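Local coordinates for protein GTPase HflX (Sulfolobus solfataricus P2, PDB 2QTF) that hydrolyses GTP, for which it is specific, and associates with the 50S ribosomal subunit, with a possible role in protein synthesis or ribosome biogenesis, at residues 2-7 against 23-28; 38-43 against 71-76; 60-65 against 81-86; 195-200 against 215-220. All blocks are in the same frame, centred on the assembly; numbering follows the deposited sequence.

Along the chain, contact 1 closes before contact 2 opens, contacts 2 and 3 alternate their segments, and contact 4 follows alone. The first three belong to the N-terminal part of the protein. Contacts 1 and 3 lie in one parallel four-stranded sheet, their centres about 10 Å apart, and meet where strand 2-7 pairs with strand 59-62. Contact 2, centred about 11 Å from contact 3, joins a loop to helix 68-78, the crossover helix of the unit that contact 3 closes. Contact 4 lies in the G domain, about 37 Å from contact 2 between centres but with nearest atoms about 5 Å from contact 1, where the turn that ends helix 13-22 comes near the predicted GTP-binding residues.

Contact 1: 2-7 against 23-28; sequences KTAALF and ANYKVT
The carbonyl oxygen of A4 receives the backbone N of T28 at 2.7 Å, and T28 OG1 is 3.4 Å from A4 O, at most a weak and unsettled bond. Two further backbone bonds of the parallel pairing precede it: K26 N to K2 O, with an N-H...O angle of 164°, and A4 N to K26 O. On the face carrying K2, A4, Y25 and V27, the K2 side chain crosses the Y25 ring at a slant, its CB 3.4 Å from Y25 CD1. A bend at chi3 (-92°) carries its ammonium on to the phenol end, where K2 NZ is 3.2 Å from Y25 OH. A water links K2 NZ to A23 O. Farther along, L6 CB packs on V27 CG1 at 4.1 Å; on the other face the methyls of T3 and T28 meet. Strand 25-31 is the outermost strand here, 2-7 lies between it and strand 59-62, and helix 13-22 makes the beta-alpha-beta crossover, laying V20 against L6, Y25 and V27.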
loop_
_atom_site.group_PDB
_atom_site.type_symbol
_atom_site.label_atom_id
_atom_site.label_comp_id
_atom_site.label_asym_id
_atom_site.label_seq_id
_atom_site.Cartn_x
_atom_site.Cartn_y
_atom_site.Cartn_z
ATOM N N LYS A 2 12.073 6.531 -9.562
ATOM C CA LYS A 2 13.016 5.372 -9.368
ATOM C C LYS A 2 12.557 4.230 -10.191
ATOM O O LYS A 2 11.378 3.956 -10.245
ATOM C CB LYS A 2 13.181 4.960 -7.889
ATOM C CG LYS A 2 13.413 6.190 -6.961
ATOM C CD LYS A 2 13.906 5.828 -5.555
ATOM C CE LYS A 2 12.788 5.660 -4.588
ATOM N NZ LYS A 2 13.337 5.170 -3.211
ATOM N N THR A 3 13.510 3.520 -10.817
ATOM C CA THR A 3 13.201 2.468 -11.768
ATOM C C THR A 3 13.557 1.176 -11.048
ATOM O O THR A 3 14.541 1.126 -10.303
ATOM C CB THR A 3 14.112 2.598 -13.028
ATOM O OG1 THR A 3 15.421 2.895 -12.551
ATOM C CG2 THR A 3 13.686 3.878 -13.880
ATOM N N ALA A 4 12.763 0.130 -11.266
ATOM C CA ALA A 4 13.114 -1.135 -10.604
ATOM C C ALA A 4 13.135 -2.238 -11.655
ATOM O O ALA A 4 12.308 -2.204 -12.617
ATOM C CB ALA A 4 12.100 -1.488 -9.504
ATOM N N ALA A 5 14.025 -3.209 -11.443
ATOM C CA ALA A 5 13.925 -4.525 -12.084
ATOM C C ALA A 5 13.195 -5.457 -11.072
ATOM O O ALA A 5 13.679 -5.583 -9.933
ATOM C CB ALA A 5 15.393 -5.117 -12.371
ATOM N N LEU A 6 12.071 -6.084 -11.466
ATOM C CA LEU A 6 11.255 -6.892 -10.505
ATOM C C LEU A 6 11.371 -8.390 -10.864
ATOM O O LEU A 6 11.106 -8.761 -11.996
ATOM C CB LEU A 6 9.790 -6.419 -10.545
ATOM C CG LEU A 6 8.739 -7.243 -9.776
ATOM C CD1 LEU A 6 9.043 -7.177 -8.270
ATOM C CD2 LEU A 6 7.286 -6.708 -10.179
ATOM N N PHE A 7 11.756 -9.227 -9.909
ATOM C CA PHE A 7 11.595 -10.669 -10.019
ATOM C C PHE A 7 10.428 -11.146 -9.227
ATOM O O PHE A 7 10.367 -10.917 -7.983
ATOM C CB PHE A 7 12.866 -11.372 -9.480
ATOM C CG PHE A 7 14.048 -11.136 -10.342
ATOM C CD1 PHE A 7 14.518 -12.155 -11.172
ATOM C CD2 PHE A 7 14.624 -9.857 -10.436
ATOM C CE1 PHE A 7 15.615 -11.918 -11.991
ATOM C CE2 PHE A 7 15.703 -9.602 -11.285
ATOM C CZ PHE A 7 16.200 -10.669 -12.073
ATOM N N ALA A 23 5.344 1.895 -3.589
ATOM C CA ALA A 23 6.598 2.286 -3.034
ATOM C C ALA A 23 7.318 3.330 -3.924
ATOM O O ALA A 23 8.502 3.512 -3.719
ATOM C CB ALA A 23 7.534 1.001 -2.781
ATOM N N ASN A 24 6.597 3.943 -4.851
ATOM C CA ASN A 24 7.108 5.036 -5.702
ATOM C C ASN A 24 8.222 4.565 -6.700
ATOM O O ASN A 24 9.160 5.325 -6.998
ATOM C CB ASN A 24 7.601 6.200 -4.809
ATOM C CG ASN A 24 6.345 7.053 -4.121
ATOM O OD1 ASN A 24 5.158 6.774 -4.386
ATOM N ND2 ASN A 24 6.678 8.058 -3.216
ATOM N N TYR A 25 8.158 3.307 -7.158
ATOM C CA TYR A 25 9.112 2.829 -8.217
ATOM C C TYR A 25 8.322 2.610 -9.498
ATOM O O TYR A 25 7.168 2.204 -9.441
ATOM C CB TYR A 25 9.783 1.488 -7.850
ATOM C CG TYR A 25 10.749 1.608 -6.723
ATOM C CD1 TYR A 25 12.093 1.916 -6.931
ATOM C CD2 TYR A 25 10.326 1.395 -5.428
ATOM C CE1 TYR A 25 12.991 2.024 -5.811
ATOM C CE2 TYR A 25 11.204 1.567 -4.344
ATOM C CZ TYR A 25 12.470 1.841 -4.521
ATOM O OH TYR A 25 13.202 1.936 -3.354
ATOM N N LYS A 26 8.961 2.871 -10.652
ATOM C CA LYS A 26 8.488 2.431 -11.952
ATOM C C LYS A 26 9.092 1.037 -12.296
ATOM O O LYS A 26 10.297 0.872 -12.215
ATOM C CB LYS A 26 8.943 3.474 -13.008
ATOM C CG LYS A 26 8.421 3.101 -14.444
ATOM C CD LYS A 26 8.760 4.179 -15.552
ATOM C CE LYS A 26 7.893 3.922 -16.889
ATOM N NZ LYS A 26 7.804 5.176 -17.823
ATOM N N VAL A 27 8.283 0.036 -12.622
ATOM C CA VAL A 27 8.816 -1.283 -12.922
ATOM C C VAL A 27 9.283 -1.257 -14.340
ATOM O O VAL A 27 8.437 -1.077 -15.261
ATOM C CB VAL A 27 7.762 -2.335 -12.852
ATOM C CG1 VAL A 27 8.362 -3.748 -13.242
ATOM C CG2 VAL A 27 7.059 -2.333 -11.355
ATOM N N THR A 28 10.593 -1.336 -14.544
ATOM C CA THR A 28 11.067 -1.251 -15.932
ATOM C C THR A 28 11.468 -2.547 -16.552
ATOM O O THR A 28 11.660 -2.589 -17.766
ATOM C CB THR A 28 12.100 -0.187 -16.199
ATOM O OG1 THR A 28 13.244 -0.376 -15.361
ATOM C CG2 THR A 28 11.496 1.245 -15.994
HETATM O O HOH W 1 11.015 4.778 -2.280
#

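Contact 2: 38-43 against 71-76; sequences NVKFYI and FINIRR
N73 and I74, on residues 71-76 of helix 68-78, meet K40 and F41 of the 38-43 loop by van der Waals packing. N73 CB approaches K40 O to 3.1 Å and F41 CD1 to 3.8 Å, while K40 CB lies over one face of the F41 ring. I74 directs CD1 at the loop backbone, 3.4 Å from F41 O, and reaches Y42 CB with the same methyl.

Among charged groups, R76 meets the far rim of F41, which chi1 (-59°) turns toward it: R76 NH2 is 3.5 Å from F41 CE1, with the ring and guanidinium planes 77° apart. K40 NZ comes within 4.1 Å of R76 NH2; R76 NE and NH2 have hydrogen-bond partners just beyond the segment, which probably eases this approach of like charges.

Hydrogen bonding holds the loop's own shape. N38 OD1 accepts from F41 N at 3.0 Å and, weakly, from K40 N, while the backbones of N38 and Y42 bond to each other in both directions. Beyond the pair, the Y42 and H70 rings meet edge-to-face (T-shaped), and V39 O accepts from R69.

The N38 carboxamide bonded to the backbone N three residues on is an Asx motif, here shaping a loop that packs against helix 68-78, away from the annotated sites.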
loop_
_atom_site.group_PDB
_atom_site.type_symbol
_atom_site.label_atom_id
_atom_site.label_comp_id
_atom_site.label_asym_id
_atom_site.label_seq_id
_atom_site.Cartn_x
_atom_site.Cartn_y
_atom_site.Cartn_z
ATOM N N ASN A 38 20.237 -19.084 -7.403
ATOM C CA ASN A 38 21.688 -19.143 -7.202
ATOM C C ASN A 38 22.000 -19.100 -5.687
ATOM O O ASN A 38 21.492 -18.258 -4.953
ATOM C CB ASN A 38 22.345 -17.985 -8.034
ATOM C CG ASN A 38 23.816 -17.984 -7.974
ATOM O OD1 ASN A 38 24.363 -17.787 -6.914
ATOM N ND2 ASN A 38 24.504 -18.080 -9.161
ATOM N N VAL A 39 22.893 -19.979 -5.221
ATOM C CA VAL A 39 23.128 -20.118 -3.788
ATOM C C VAL A 39 23.664 -18.852 -3.161
ATOM O O VAL A 39 23.324 -18.518 -2.004
ATOM C CB VAL A 39 24.136 -21.257 -3.488
ATOM C CG1 VAL A 39 24.261 -21.427 -1.978
ATOM C CG2 VAL A 39 23.690 -22.602 -4.179
ATOM N N LYS A 40 24.507 -18.142 -3.913
ATOM C CA LYS A 40 25.030 -16.888 -3.436
ATOM C C LYS A 40 24.143 -15.711 -3.757
ATOM O O LYS A 40 23.924 -14.873 -2.885
ATOM C CB LYS A 40 26.445 -16.602 -3.970
ATOM C CG LYS A 40 27.496 -17.677 -3.614
ATOM C CD LYS A 40 28.827 -17.371 -4.333
ATOM C CE LYS A 40 29.473 -15.984 -3.856
ATOM N NZ LYS A 40 30.798 -15.511 -4.498
ATOM N N PHE A 41 23.645 -15.613 -4.994
ATOM C CA PHE A 41 23.072 -14.348 -5.435
ATOM C C PHE A 41 21.592 -14.409 -5.647
ATOM O O PHE A 41 20.960 -13.419 -6.080
ATOM C CB PHE A 41 23.735 -13.976 -6.752
ATOM C CG PHE A 41 25.248 -13.846 -6.631
ATOM C CD1 PHE A 41 25.818 -12.728 -6.016
ATOM C CD2 PHE A 41 26.067 -14.878 -7.125
ATOM C CE1 PHE A 41 27.278 -12.560 -5.894
ATOM C CE2 PHE A 41 27.456 -14.776 -7.024
ATOM C CZ PHE A 41 28.095 -13.606 -6.412
ATOM N N TYR A 42 21.042 -15.592 -5.431
ATOM C CA TYR A 42 19.580 -15.822 -5.674
ATOM C C TYR A 42 19.227 -15.721 -7.175
ATOM O O TYR A 42 18.838 -16.742 -7.861
ATOM C CB TYR A 42 18.668 -14.832 -4.793
ATOM C CG TYR A 42 17.214 -15.203 -4.962
ATOM C CD1 TYR A 42 16.709 -16.328 -4.311
ATOM C CD2 TYR A 42 16.454 -14.617 -5.882
ATOM C CE1 TYR A 42 15.417 -16.746 -4.532
ATOM C CE2 TYR A 42 15.114 -14.997 -6.126
ATOM C CZ TYR A 42 14.637 -16.084 -5.459
ATOM O OH TYR A 42 13.365 -16.504 -5.699
ATOM N N ILE A 43 19.308 -14.501 -7.728
ATOM C CA ILE A 43 19.138 -14.373 -9.153
ATOM C C ILE A 43 20.444 -14.837 -9.873
ATOM O O ILE A 43 21.438 -15.038 -9.215
ATOM C CB ILE A 43 18.730 -12.916 -9.622
ATOM C CG1 ILE A 43 19.808 -11.939 -9.305
ATOM C CG2 ILE A 43 17.336 -12.503 -8.896
ATOM C CD1 ILE A 43 19.603 -10.506 -10.017
ATOM N N PHE A 71 21.185 -11.424 0.731
ATOM C CA PHE A 71 21.436 -9.971 0.903
ATOM C C PHE A 71 22.914 -9.595 0.891
ATOM O O PHE A 71 23.305 -8.554 0.331
ATOM C CB PHE A 71 20.838 -9.430 2.203
ATOM C CG PHE A 71 19.370 -9.084 2.091
ATOM C CD1 PHE A 71 18.958 -7.926 1.421
ATOM C CD2 PHE A 71 18.411 -9.921 2.671
ATOM C CE1 PHE A 71 17.579 -7.615 1.322
ATOM C CE2 PHE A 71 17.014 -9.620 2.562
ATOM C CZ PHE A 71 16.615 -8.505 1.853
ATOM N N ILE A 72 23.736 -10.333 1.637
ATOM C CA ILE A 72 25.133 -9.961 1.719
ATOM C C ILE A 72 25.772 -9.923 0.343
ATOM O O ILE A 72 26.454 -8.927 0.011
ATOM C CB ILE A 72 25.963 -10.925 2.659
ATOM C CG1 ILE A 72 25.593 -10.608 4.141
ATOM C CG2 ILE A 72 27.567 -10.711 2.459
ATOM C CD1 ILE A 72 25.485 -11.869 5.037
ATOM N N ASN A 73 25.513 -10.957 -0.466
ATOM C CA ASN A 73 26.159 -11.143 -1.750
ATOM C C ASN A 73 25.575 -10.180 -2.795
ATOM O O ASN A 73 26.350 -9.506 -3.453
ATOM C CB ASN A 73 25.953 -12.566 -2.199
ATOM C CG ASN A 73 26.851 -13.532 -1.424
ATOM O OD1 ASN A 73 26.421 -14.582 -0.952
ATOM N ND2 ASN A 73 28.039 -13.096 -1.188
ATOM N N ILE A 74 24.227 -10.054 -2.866
ATOM C CA ILE A 74 23.585 -9.040 -3.772
ATOM C C ILE A 74 24.021 -7.604 -3.467
ATOM O O ILE A 74 24.361 -6.881 -4.402
ATOM C CB ILE A 74 22.070 -9.160 -3.762
ATOM C CG1 ILE A 74 21.697 -10.615 -4.122
ATOM C CG2 ILE A 74 21.418 -8.059 -4.565
ATOM C CD1 ILE A 74 20.146 -10.855 -4.025
ATOM N N ARG A 75 24.028 -7.188 -2.179
ATOM C CA ARG A 75 24.365 -5.786 -1.845
ATOM C C ARG A 75 25.798 -5.476 -2.200
ATOM O O ARG A 75 26.107 -4.357 -2.600
ATOM C CB ARG A 75 24.213 -5.516 -0.339
ATOM C CG ARG A 75 22.706 -5.539 0.097
ATOM C CD ARG A 75 22.685 -5.355 1.660
ATOM N NE ARG A 75 21.294 -5.187 2.149
ATOM C CZ ARG A 75 20.980 -5.225 3.449
ATOM N NH1 ARG A 75 21.959 -5.471 4.332
ATOM N NH2 ARG A 75 19.717 -4.959 3.830
ATOM N N ARG A 76 26.682 -6.467 -2.011
ATOM C CA ARG A 76 28.114 -6.265 -2.460
ATOM C C ARG A 76 28.217 -6.020 -3.957
ATOM O O ARG A 76 28.744 -5.000 -4.360
ATOM C CB ARG A 76 29.007 -7.464 -2.055
ATOM C CG ARG A 76 30.516 -7.217 -2.537
ATOM C CD ARG A 76 31.315 -8.574 -2.375
ATOM N NE ARG A 76 30.768 -9.636 -3.232
ATOM C CZ ARG A 76 30.170 -10.730 -2.794
ATOM N NH1 ARG A 76 29.972 -10.969 -1.494
ATOM N NH2 ARG A 76 29.754 -11.581 -3.670
#

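Contact 3: 60-65 against 81-86; sequences LIIFEQ and KEVLDK
A chi1 near 180° (177°) and an extended chain carry the K86 methylenes away from their backbone and over the F63 ring, which chi1 of -156° swings beneath them. The methylenes thus lie over one ring face, a CH-pi contact with K86 CD 4.2 Å from the F63 centroid; the ammonium continues to G239 O. Next to them K86 N donates to E64 O at 2.9 Å. The strands pair in parallel through L60 N to E82 O, L84 N to L60 O and I62 N to L84 O, all nearly straight. On one face L60 CD2 packs on V83 CG2, 4.1 Å apart; on the other I61 CG1 meets L84 CD1. D85, the N-cap of helix 86-97, bonds through OD1 to L88 N and through OD2 to L66 N and Y114 OH, so one carboxylate joins the start of helix 86-97 to the loop just after 60-65. Strand 82-84 is outermost in the sheet; helix 68-78 crosses over the L60-V83 face through I74, whereas V20 of helix 13-22 packs on I61 opposite.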
loop_
_atom_site.group_PDB
_atom_site.type_symbol
_atom_site.label_atom_id
_atom_site.label_comp_id
_atom_site.label_asym_id
_atom_site.label_seq_id
_atom_site.Cartn_x
_atom_site.Cartn_y
_atom_site.Cartn_z
ATOM N N LEU A 60 16.957 -3.175 -7.404
ATOM C CA LEU A 60 16.530 -4.572 -7.655
ATOM C C LEU A 60 15.444 -4.960 -6.645
ATOM O O LEU A 60 15.622 -4.756 -5.483
ATOM C CB LEU A 60 17.728 -5.499 -7.467
ATOM C CG LEU A 60 17.484 -6.996 -7.522
ATOM C CD1 LEU A 60 16.769 -7.389 -8.819
ATOM C CD2 LEU A 60 18.877 -7.750 -7.317
ATOM N N ILE A 61 14.302 -5.462 -7.116
ATOM C CA ILE A 61 13.273 -5.883 -6.196
ATOM C C ILE A 61 12.949 -7.356 -6.440
ATOM O O ILE A 61 12.647 -7.730 -7.569
ATOM C CB ILE A 61 11.963 -4.988 -6.335
ATOM C CG1 ILE A 61 12.339 -3.508 -6.057
ATOM C CG2 ILE A 61 10.859 -5.471 -5.323
ATOM C CD1 ILE A 61 11.182 -2.529 -6.394
ATOM N N ILE A 62 13.040 -8.156 -5.386
ATOM C CA ILE A 62 12.756 -9.591 -5.491
ATOM C C ILE A 62 11.520 -9.883 -4.657
ATOM O O ILE A 62 11.486 -9.650 -3.457
ATOM C CB ILE A 62 13.994 -10.401 -5.094
ATOM C CG1 ILE A 62 15.169 -10.141 -6.141
ATOM C CG2 ILE A 62 13.610 -11.884 -5.048
ATOM C CD1 ILE A 62 16.523 -10.533 -5.571
ATOM N N PHE A 63 10.451 -10.319 -5.304
ATOM C CA PHE A 63 9.253 -10.553 -4.556
ATOM C C PHE A 63 9.267 -11.917 -3.885
ATOM O O PHE A 63 8.497 -12.755 -4.275
ATOM C CB PHE A 63 8.009 -10.322 -5.439
ATOM C CG PHE A 63 6.767 -9.993 -4.641
ATOM C CD1 PHE A 63 6.629 -8.766 -3.971
ATOM C CD2 PHE A 63 5.751 -10.955 -4.495
ATOM C CE1 PHE A 63 5.441 -8.507 -3.213
ATOM C CE2 PHE A 63 4.570 -10.703 -3.778
ATOM C CZ PHE A 63 4.403 -9.491 -3.142
ATOM N N GLU A 64 10.098 -12.093 -2.859
ATOM C CA GLU A 64 10.244 -13.323 -2.086
ATOM C C GLU A 64 10.894 -12.856 -0.811
ATOM O O GLU A 64 11.391 -11.728 -0.753
ATOM C CB GLU A 64 11.271 -14.258 -2.776
ATOM C CG GLU A 64 10.739 -15.641 -3.180
ATOM C CD GLU A 64 10.021 -16.419 -2.070
ATOM O OE1 GLU A 64 9.282 -17.369 -2.442
ATOM O OE2 GLU A 64 10.166 -16.100 -0.850
ATOM N N GLN A 65 11.048 -13.723 0.171
ATOM C CA GLN A 65 11.853 -13.374 1.271
ATOM C C GLN A 65 13.264 -13.911 1.056
ATOM O O GLN A 65 13.431 -15.161 0.970
ATOM C CB GLN A 65 11.192 -13.872 2.570
ATOM C CG GLN A 65 11.936 -13.487 3.830
ATOM C CD GLN A 65 11.202 -13.930 5.117
ATOM O OE1 GLN A 65 9.969 -14.129 5.108
ATOM N NE2 GLN A 65 11.975 -14.104 6.228
ATOM N N LYS A 81 23.606 0.445 -5.298
ATOM C CA LYS A 81 22.208 0.234 -5.667
ATOM C C LYS A 81 21.480 -0.706 -4.665
ATOM O O LYS A 81 22.005 -1.759 -4.197
ATOM C CB LYS A 81 22.026 -0.414 -7.100
ATOM C CG LYS A 81 22.478 0.400 -8.295
ATOM C CD LYS A 81 22.077 -0.260 -9.617
ATOM C CE LYS A 81 22.717 0.491 -10.669
ATOM N NZ LYS A 81 22.253 0.124 -12.045
ATOM N N GLU A 82 20.220 -0.418 -4.486
ATOM C CA GLU A 82 19.421 -0.957 -3.412
ATOM C C GLU A 82 18.844 -2.278 -3.871
ATOM O O GLU A 82 18.459 -2.421 -5.059
ATOM C CB GLU A 82 18.274 0.042 -3.197
ATOM C CG GLU A 82 17.212 -0.326 -2.027
ATOM C CD GLU A 82 16.897 0.882 -1.010
ATOM O OE1 GLU A 82 16.669 0.710 0.293
ATOM O OE2 GLU A 82 16.936 2.013 -1.532
ATOM N N VAL A 83 18.753 -3.243 -2.962
ATOM C CA VAL A 83 17.913 -4.427 -3.246
ATOM C C VAL A 83 16.801 -4.470 -2.146
ATOM O O VAL A 83 17.105 -4.267 -0.943
ATOM C CB VAL A 83 18.751 -5.785 -3.337
ATOM C CG1 VAL A 83 19.625 -6.046 -2.050
ATOM C CG2 VAL A 83 17.826 -6.963 -3.400
ATOM N N LEU A 84 15.565 -4.716 -2.556
ATOM C CA LEU A 84 14.447 -4.853 -1.607
ATOM C C LEU A 84 13.978 -6.265 -1.849
ATOM O O LEU A 84 13.701 -6.603 -2.987
ATOM C CB LEU A 84 13.303 -3.908 -2.005
ATOM C CG LEU A 84 13.707 -2.402 -1.912
ATOM C CD1 LEU A 84 12.467 -1.498 -2.449
ATOM C CD2 LEU A 84 14.142 -2.075 -0.455
ATOM N N ASP A 85 13.757 -7.036 -0.775
ATOM C CA ASP A 85 12.964 -8.249 -0.930
ATOM C C ASP A 85 11.497 -7.907 -0.540
ATOM O O ASP A 85 11.113 -6.720 -0.400
ATOM C CB ASP A 85 13.570 -9.437 -0.137
ATOM C CG ASP A 85 13.343 -9.353 1.376
ATOM O OD1 ASP A 85 12.966 -8.239 1.861
ATOM O OD2 ASP A 85 13.599 -10.380 2.061
ATOM N N LYS A 86 10.665 -8.934 -0.339
ATOM C CA LYS A 86 9.239 -8.628 -0.164
ATOM C C LYS A 86 8.966 -7.888 1.156
ATOM O O LYS A 86 8.119 -6.988 1.184
ATOM C CB LYS A 86 8.411 -9.930 -0.064
ATOM C CG LYS A 86 6.915 -9.620 0.185
ATOM C CD LYS A 86 6.153 -10.995 0.118
ATOM C CE LYS A 86 4.700 -10.804 0.550
ATOM N NZ LYS A 86 4.042 -12.104 1.148
#

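Contact 4: 195-200 against 215-220; sequences LFNSLT and SPKRYA
This is a mixed apolar and polar side-chain contact between the last turns of helix 192-200, which follows the P-loop, and the start of strand 218-223 at the edge of the G-domain sheet. F196 is its centre. With CG anti to the backbone N (chi1 -169°), its ring reaches across to both K217 and Y219. The lysine, bent at chi2 and chi3, crosses the ring at a slant, K217 CD 3.4 Å from F196 CE2 and K217 NZ 3.3 Å from F196 CD2. The far end of the ring, CZ, rests 3.9 Å from Y219 CB, the two side chains crossing at about a right angle. One turn on, T200 meets the tyrosine: T200 CG2 is 3.5 Å from Y219 CD2, and the same methyl lies over one face of the F196 ring, so one methyl touches both rings. T200 OG1 donates to F196 O at 2.8 Å and is also hydrogen-bonded to L202 N, two bonds that help to set the rotation about chi1; the F196 carbonyl also accepts from T200 N. L202 packs on F196 and Y219 from the following loop. The chemistry of K217 is thus divided: its aliphatic chain packs against the F196 ring, while K217 NZ stands 3.3 Å from N197 OD1, with D232, predicted to bind GTP, and the cadmium ion it ligates here close to the lysine side chain.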
loop_
_atom_site.group_PDB
_atom_site.type_symbol
_atom_site.label_atom_id
_atom_site.label_comp_id
_atom_site.label_asym_id
_atom_site.label_seq_id
_atom_site.Cartn_x
_atom_site.Cartn_y
_atom_site.Cartn_z
ATOM N N LEU A 195 -7.370 6.787 -8.593
ATOM C CA LEU A 195 -8.437 7.703 -8.086
ATOM C C LEU A 195 -7.859 9.023 -7.477
ATOM O O LEU A 195 -8.288 10.152 -7.781
ATOM C CB LEU A 195 -9.206 6.986 -7.012
ATOM C CG LEU A 195 -10.355 7.829 -6.405
ATOM C CD1 LEU A 195 -11.234 8.122 -7.614
ATOM C CD2 LEU A 195 -11.186 6.925 -5.498
ATOM N N PHE A 196 -6.833 8.869 -6.665
ATOM C CA PHE A 196 -6.112 10.040 -6.098
ATOM C C PHE A 196 -5.570 10.957 -7.204
ATOM O O PHE A 196 -5.762 12.193 -7.197
ATOM C CB PHE A 196 -4.924 9.544 -5.264
ATOM C CG PHE A 196 -4.287 10.634 -4.445
ATOM C CD1 PHE A 196 -4.739 10.871 -3.178
ATOM C CD2 PHE A 196 -3.152 11.354 -4.918
ATOM C CE1 PHE A 196 -4.172 11.845 -2.356
ATOM C CE2 PHE A 196 -2.576 12.366 -4.064
ATOM C CZ PHE A 196 -3.165 12.577 -2.782
ATOM N N ASN A 197 -4.890 10.349 -8.169
ATOM C CA ASN A 197 -4.317 11.128 -9.225
ATOM C C ASN A 197 -5.345 11.797 -10.029
ATOM O O ASN A 197 -5.164 12.961 -10.506
ATOM C CB ASN A 197 -3.446 10.251 -10.143
ATOM C CG ASN A 197 -2.156 9.917 -9.518
ATOM O OD1 ASN A 197 -1.826 10.447 -8.447
ATOM N ND2 ASN A 197 -1.398 9.023 -10.156
ATOM N N SER A 198 -6.457 11.101 -10.234
ATOM C CA SER A 198 -7.536 11.704 -11.026
ATOM C C SER A 198 -8.134 12.992 -10.368
ATOM O O SER A 198 -8.330 14.077 -11.052
ATOM C CB SER A 198 -8.625 10.671 -11.263
ATOM O OG SER A 198 -9.670 11.343 -11.868
ATOM N N LEU A 199 -8.402 12.900 -9.066
ATOM C CA LEU A 199 -8.933 14.033 -8.279
ATOM C C LEU A 199 -7.883 15.196 -8.110
ATOM O O LEU A 199 -8.234 16.390 -8.131
ATOM C CB LEU A 199 -9.349 13.554 -6.887
ATOM C CG LEU A 199 -10.522 12.594 -6.872
ATOM C CD1 LEU A 199 -10.745 11.810 -5.494
ATOM C CD2 LEU A 199 -11.843 13.401 -7.305
ATOM N N THR A 200 -6.619 14.854 -7.990
ATOM C CA THR A 200 -5.639 15.859 -7.695
ATOM C C THR A 200 -5.031 16.463 -8.968
ATOM O O THR A 200 -4.519 17.584 -8.958
ATOM C CB THR A 200 -4.510 15.339 -6.825
ATOM O OG1 THR A 200 -3.850 14.248 -7.506
ATOM C CG2 THR A 200 -5.045 14.928 -5.489
ATOM N N SER A 215 5.750 12.537 0.761
ATOM C CA SER A 215 5.301 11.373 1.533
ATOM C C SER A 215 5.214 11.773 2.995
ATOM O O SER A 215 6.123 12.445 3.455
ATOM C CB SER A 215 6.225 10.178 1.296
ATOM O OG SER A 215 7.284 10.147 2.272
ATOM N N PRO A 216 4.089 11.422 3.704
ATOM C CA PRO A 216 2.846 10.802 3.173
ATOM C C PRO A 216 2.180 11.756 2.166
ATOM O O PRO A 216 2.466 13.014 2.201
ATOM C CB PRO A 216 1.951 10.698 4.427
ATOM C CG PRO A 216 2.484 11.829 5.309
ATOM C CD PRO A 216 3.969 11.564 5.163
ATOM N N LYS A 217 1.369 11.184 1.267
ATOM C CA LYS A 217 0.670 11.963 0.250
ATOM C C LYS A 217 -0.606 12.599 0.767
ATOM O O LYS A 217 -1.655 11.919 1.070
ATOM C CB LYS A 217 0.365 11.068 -1.018
ATOM C CG LYS A 217 1.348 11.264 -2.186
ATOM C CD LYS A 217 0.609 11.125 -3.652
ATOM C CE LYS A 217 0.181 9.681 -4.053
ATOM N NZ LYS A 217 -0.442 9.592 -5.589
ATOM N N ARG A 218 -0.534 13.928 0.919
ATOM C CA ARG A 218 -1.695 14.677 1.338
ATOM C C ARG A 218 -1.800 15.901 0.417
ATOM O O ARG A 218 -0.834 16.689 0.288
ATOM C CB ARG A 218 -1.604 15.126 2.811
ATOM C CG ARG A 218 -1.323 13.976 3.855
ATOM C CD ARG A 218 -0.898 14.609 5.226
ATOM N NE ARG A 218 -2.035 15.303 5.800
ATOM C CZ ARG A 218 -3.058 14.700 6.379
ATOM N NH1 ARG A 218 -3.099 13.370 6.494
ATOM N NH2 ARG A 218 -4.057 15.431 6.852
ATOM N N TYR A 219 -2.961 16.129 -0.180
ATOM C CA TYR A 219 -2.970 17.143 -1.195
ATOM C C TYR A 219 -4.320 17.837 -1.178
ATOM O O TYR A 219 -5.354 17.164 -1.291
ATOM C CB TYR A 219 -2.789 16.431 -2.575
ATOM C CG TYR A 219 -2.484 17.376 -3.688
ATOM C CD1 TYR A 219 -1.164 17.782 -3.945
ATOM C CD2 TYR A 219 -3.497 17.869 -4.506
ATOM C CE1 TYR A 219 -0.863 18.700 -5.007
ATOM C CE2 TYR A 219 -3.192 18.786 -5.597
ATOM C CZ TYR A 219 -1.881 19.152 -5.827
ATOM O OH TYR A 219 -1.577 19.984 -6.859
ATOM N N ALA A 220 -4.331 19.168 -1.052
ATOM C CA ALA A 220 -5.588 19.877 -0.994
ATOM C C ALA A 220 -6.098 20.218 -2.423
ATOM O O ALA A 220 -5.318 20.673 -3.302
ATOM C CB ALA A 220 -5.510 21.187 -0.200
#